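Rubber oxygenase (Streptomyces sp., PDB 5O1L) cleaves the carbon-carbon double bonds of poly(cis-1,4-isoprene) rubber with dioxygen, using a non-covalently bound b-type heme and leaving keto and aldehyde ends. Local coordinates at residues M187-T190 and A191-R195. Numbering follows the deposited sequence.
With HEM (protoporphyrin IX containing Fe), chain C.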
ATOM      1  N   MET A 187      -0.700  -1.767  14.073  1.00 12.49           N
ATOM      2  CA  MET A 187      -0.121  -2.218  12.832  1.00 12.81           C
ATOM      3  C   MET A 187       0.454  -3.583  12.887  1.00 13.32           C
ATOM      4  O   MET A 187       0.507  -4.275  11.838  1.00 12.95           O
ATOM      5  CB  MET A 187       0.906  -1.188  12.250  1.00 13.52           C
ATOM      6  CG  MET A 187       1.409  -1.458  10.851  1.00 14.16           C
ATOM      7  SD  MET A 187       0.046  -1.405   9.655  1.00 16.53           S
ATOM      8  CE  MET A 187       0.439  -2.810   8.653  1.00 16.66           C
ATOM      9  N   ILE A 188       0.917  -4.069  14.035  1.00 13.30           N
ATOM     10  CA  ILE A 188       1.354  -5.465  14.059  1.00 14.17           C
ATOM     11  C   ILE A 188       0.184  -6.423  13.824  1.00 13.59           C
ATOM     12  O   ILE A 188       0.288  -7.350  13.050  1.00 14.38           O
ATOM     13  CB  ILE A 188       2.001  -5.774  15.387  1.00 14.84           C
ATOM     14  CG1 ILE A 188       3.265  -4.903  15.569  1.00 17.11           C
ATOM     15  CG2 ILE A 188       2.316  -7.288  15.455  1.00 15.53           C
ATOM     16  CD1 ILE A 188       3.901  -4.981  16.932  1.00 18.55           C
ATOM     17  N   VAL A 189      -0.923  -6.123  14.480  1.00 14.54           N
ATOM     18  CA  VAL A 189      -2.170  -6.862  14.266  1.00 14.85           C
ATOM     19  C   VAL A 189      -2.562  -6.852  12.795  1.00 13.78           C
ATOM     20  O   VAL A 189      -2.777  -7.920  12.217  1.00 14.88           O
ATOM     21  CB  VAL A 189      -3.264  -6.332  15.152  1.00 16.05           C
ATOM     22  CG1 VAL A 189      -4.552  -7.051  14.891  1.00 15.50           C
ATOM     23  CG2 VAL A 189      -2.821  -6.411  16.609  1.00 17.35           C
ATOM     24  N   THR A 190      -2.584  -5.661  12.178  1.00 13.30           N
ATOM     25  CA  THR A 190      -2.981  -5.535  10.786  1.00 14.52           C
ATOM     26  C   THR A 190      -2.015  -6.280   9.908  1.00 14.35           C
ATOM     27  O   THR A 190      -2.406  -6.953   8.984  1.00 13.57           O
ATOM     28  CB  THR A 190      -2.989  -4.048  10.408  1.00 16.03           C
ATOM     29  OG1 THR A 190      -4.063  -3.485  11.163  1.00 18.09           O
ATOM     30  CG2 THR A 190      -3.202  -3.850   8.898  1.00 17.05           C
ATOM     31  N   ALA A 191      -0.702  -6.142  10.173  1.00 13.41           N
ATOM     32  CA  ALA A 191       0.271  -6.851   9.353  1.00 13.88           C
ATOM     33  C   ALA A 191       0.147  -8.355   9.418  1.00 13.84           C
ATOM     34  O   ALA A 191       0.230  -9.060   8.386  1.00 14.45           O
ATOM     35  CB  ALA A 191       1.686  -6.460   9.732  1.00 13.20           C
ATOM     36  N   VAL A 192      -0.022  -8.907  10.602  1.00 14.24           N
ATOM     37  CA  VAL A 192      -0.133 -10.325  10.778  1.00 14.49           C
ATOM     38  C   VAL A 192      -1.459 -10.844  10.106  1.00 14.04           C
ATOM     39  O   VAL A 192      -1.434 -11.835   9.376  1.00 14.14           O
ATOM     40  CB  VAL A 192      -0.063 -10.740  12.230  1.00 15.53           C
ATOM     41  CG1 VAL A 192      -0.446 -12.205  12.392  1.00 16.88           C
ATOM     42  CG2 VAL A 192       1.292 -10.469  12.815  1.00 16.66           C
ATOM     43  N   LYS A 193      -2.549 -10.123  10.322  1.00 14.05           N
ATOM     44  CA  LYS A 193      -3.785 -10.519   9.658  1.00 14.64           C
ATOM     45  C   LYS A 193      -3.654 -10.435   8.153  1.00 15.52           C
ATOM     46  O   LYS A 193      -4.173 -11.298   7.455  1.00 15.98           O
ATOM     47  CB  LYS A 193      -4.921  -9.634  10.172  1.00 15.15           C
ATOM     48  CG  LYS A 193      -5.318  -9.949  11.633  1.00 16.33           C
ATOM     49  CD  LYS A 193      -6.513  -9.142  12.077  1.00 16.90           C
ATOM     50  CE  LYS A 193      -6.860  -9.464  13.511  1.00 17.84           C
ATOM     51  NZ  LYS A 193      -8.055  -8.720  13.962  1.00 18.22           N
ATOM     52  N   THR A 194      -2.982  -9.387   7.608  1.00 14.17           N
ATOM     53  CA  THR A 194      -2.770  -9.275   6.179  1.00 15.01           C
ATOM     54  C   THR A 194      -1.965 -10.413   5.652  1.00 15.24           C
ATOM     55  O   THR A 194      -2.254 -10.969   4.585  1.00 15.11           O
ATOM     56  CB  THR A 194      -2.144  -7.908   5.847  1.00 14.86           C
ATOM     57  OG1 THR A 194      -2.989  -6.829   6.319  1.00 15.82           O
ATOM     58  CG2 THR A 194      -1.829  -7.820   4.331  1.00 16.59           C
ATOM     59  N   ARG A 195      -0.875 -10.755   6.365  1.00 15.00           N
ATOM     60  CA  ARG A 195      -0.071 -11.893   5.961  1.00 16.50           C
ATOM     61  C   ARG A 195      -0.908 -13.163   5.835  1.00 16.30           C
ATOM     62  O   ARG A 195      -0.766 -13.959   4.902  1.00 17.20           O
ATOM     63  CB  ARG A 195       1.069 -12.015   6.947  1.00 18.10           C
ATOM     64  CG  ARG A 195       2.099 -13.004   6.662  1.00 18.60           C
ATOM     65  CD  ARG A 195       3.295 -12.804   7.529  1.00 16.68           C
ATOM     66  NE  ARG A 195       4.132 -13.881   7.212  1.00 15.88           N
ATOM     67  CZ  ARG A 195       5.150 -14.310   7.909  1.00 16.19           C
ATOM     68  NH1 ARG A 195       5.429 -13.744   9.028  1.00 17.12           N
ATOM     69  NH2 ARG A 195       5.835 -15.366   7.495  1.00 17.19           N
TER
HETATM   70  CHA HEM C 501      -5.775  -8.289   1.064  1.00 16.04           C
HETATM   71  CHB HEM C 501      -2.431  -5.077   2.088  1.00 14.94           C
HETATM   72  CHC HEM C 501       0.166  -6.595  -1.638  1.00 13.35           C
HETATM   73  CHD HEM C 501      -3.638  -9.033  -3.180  1.00 15.40           C
HETATM   74  C1A HEM C 501      -5.022  -7.335   1.651  1.00 16.08           C
HETATM   75  C2A HEM C 501      -5.438  -6.691   2.875  1.00 17.71           C
HETATM   76  C3A HEM C 501      -4.516  -5.756   3.139  1.00 16.35           C
HETATM   77  C4A HEM C 501      -3.522  -5.829   2.168  1.00 15.25           C
HETATM   78  CMA HEM C 501      -4.581  -4.814   4.317  1.00 16.09           C
HETATM   79  CAA HEM C 501      -6.703  -6.971   3.723  1.00 20.46           C
HETATM   80  CBA HEM C 501      -7.903  -6.204   3.137  1.00 24.17           C
HETATM   81  CGA HEM C 501      -8.976  -6.108   4.160  1.00 30.25           C
HETATM   82  O1A HEM C 501      -9.640  -7.146   4.268  1.00 35.26           O
HETATM   83  O2A HEM C 501      -9.117  -5.023   4.847  1.00 36.20           O
HETATM   84  C1B HEM C 501      -1.399  -5.240   1.169  1.00 13.70           C
HETATM   85  C2B HEM C 501      -0.208  -4.462   1.215  1.00 14.16           C
HETATM   86  C3B HEM C 501       0.560  -4.862   0.213  1.00 13.75           C
HETATM   87  C4B HEM C 501      -0.171  -5.893  -0.509  1.00 13.26           C
HETATM   88  CMB HEM C 501       0.150  -3.390   2.223  1.00 14.69           C
HETATM   89  CAB HEM C 501       1.893  -4.557  -0.240  1.00 13.64           C
HETATM   90  CBB HEM C 501       2.809  -3.626   0.345  1.00 14.65           C
HETATM   91  C1C HEM C 501      -0.647  -7.413  -2.408  1.00 13.37           C
HETATM   92  C2C HEM C 501      -0.273  -7.843  -3.743  1.00 14.28           C
HETATM   93  C3C HEM C 501      -1.362  -8.549  -4.138  1.00 14.91           C
HETATM   94  C4C HEM C 501      -2.357  -8.445  -3.086  1.00 14.96           C
HETATM   95  CMC HEM C 501       1.054  -7.649  -4.416  1.00 14.22           C
HETATM   96  CAC HEM C 501      -1.565  -9.224  -5.430  1.00 15.76           C
HETATM   97  CBC HEM C 501      -0.669  -9.478  -6.464  1.00 16.94           C
HETATM   98  C1D HEM C 501      -4.548  -9.025  -2.155  1.00 15.96           C
HETATM   99  C2D HEM C 501      -5.825  -9.766  -2.187  1.00 17.14           C
HETATM  100  C3D HEM C 501      -6.432  -9.571  -1.022  1.00 17.72           C
HETATM  101  C4D HEM C 501      -5.522  -8.741  -0.230  1.00 16.19           C
HETATM  102  CMD HEM C 501      -6.293 -10.489  -3.393  1.00 17.72           C
HETATM  103  CAD HEM C 501      -7.817 -10.107  -0.586  1.00 20.23           C
HETATM  104  CBD HEM C 501      -8.861  -9.113  -1.082  1.00 24.68           C
HETATM  105  CGD HEM C 501     -10.252  -9.656  -0.734  1.00 30.05           C
HETATM  106  O1D HEM C 501     -10.948  -8.964   0.043  1.00 32.66           O
HETATM  107  O2D HEM C 501     -10.711 -10.740  -1.183  1.00 35.46           O
HETATM  108  NA  HEM C 501      -3.832  -6.821   1.246  1.00 15.41           N
HETATM  109  NB  HEM C 501      -1.318  -6.047   0.103  1.00 14.02           N
HETATM  110  NC  HEM C 501      -1.914  -7.745  -2.016  1.00 13.96           N
HETATM  111  ND  HEM C 501      -4.375  -8.489  -0.921  1.00 14.92           N
HETATM  112 FE   HEM C 501      -2.854  -7.309  -0.395  1.00 15.01          FE
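In the first turns of helix 187-204, which runs up to the heme, Thr194 folds back onto Thr190 one turn earlier. The carbonyl oxygen of Thr190 accepts two bonds: Thr194 N at 2.9 Å, the regular helical partner, and the hydroxyl, Thr194 OG1 to Thr190 O, at 2.7 Å. The two donors come in from opposite faces of the carbonyl plane, and the hydroxyl stands above it, 38° out. Thr194 OG1 lies beside its own backbone N (chi1 -58°), which turns it back along the helix and sends the methyl the other way, onto the face of pyrrole A near its rim, with Thr194 CG2 3.4 Å from heme C4A. This is the familiar helical threonine that bonds to the carbonyl four residues before it, set here in the heme pocket of the Lcp catalytic domain, one turn ahead of His198, the probable axial ligand of the iron. Replacing Thr194 by alanine removes both the hydroxyl and the methyl, and is likely to cost the Thr190 carbonyl its hydroxyl donor and open a gap against pyrrole A.

Farther round the helix, Lys193 lies alongside Val189, both pointing the same way. Its extended chain brings Lys193 CE to 3.6 Å from Val189 CG1, while the ammonium goes on to the carbonyl oxygens of Leu79 and Trp82. Met187, bent at chi2 and chi3, swings forward along the helix so that Met187 CE sits 4.0 Å from Ala191 CB. On another side, the methyls Ile188 CG2 and Val192 CG2 meet more loosely at 4.3 Å; Ile188 also packs on Met267 of helix 251-267, and Val192 on Met101 and Ala104 of helix 95-104.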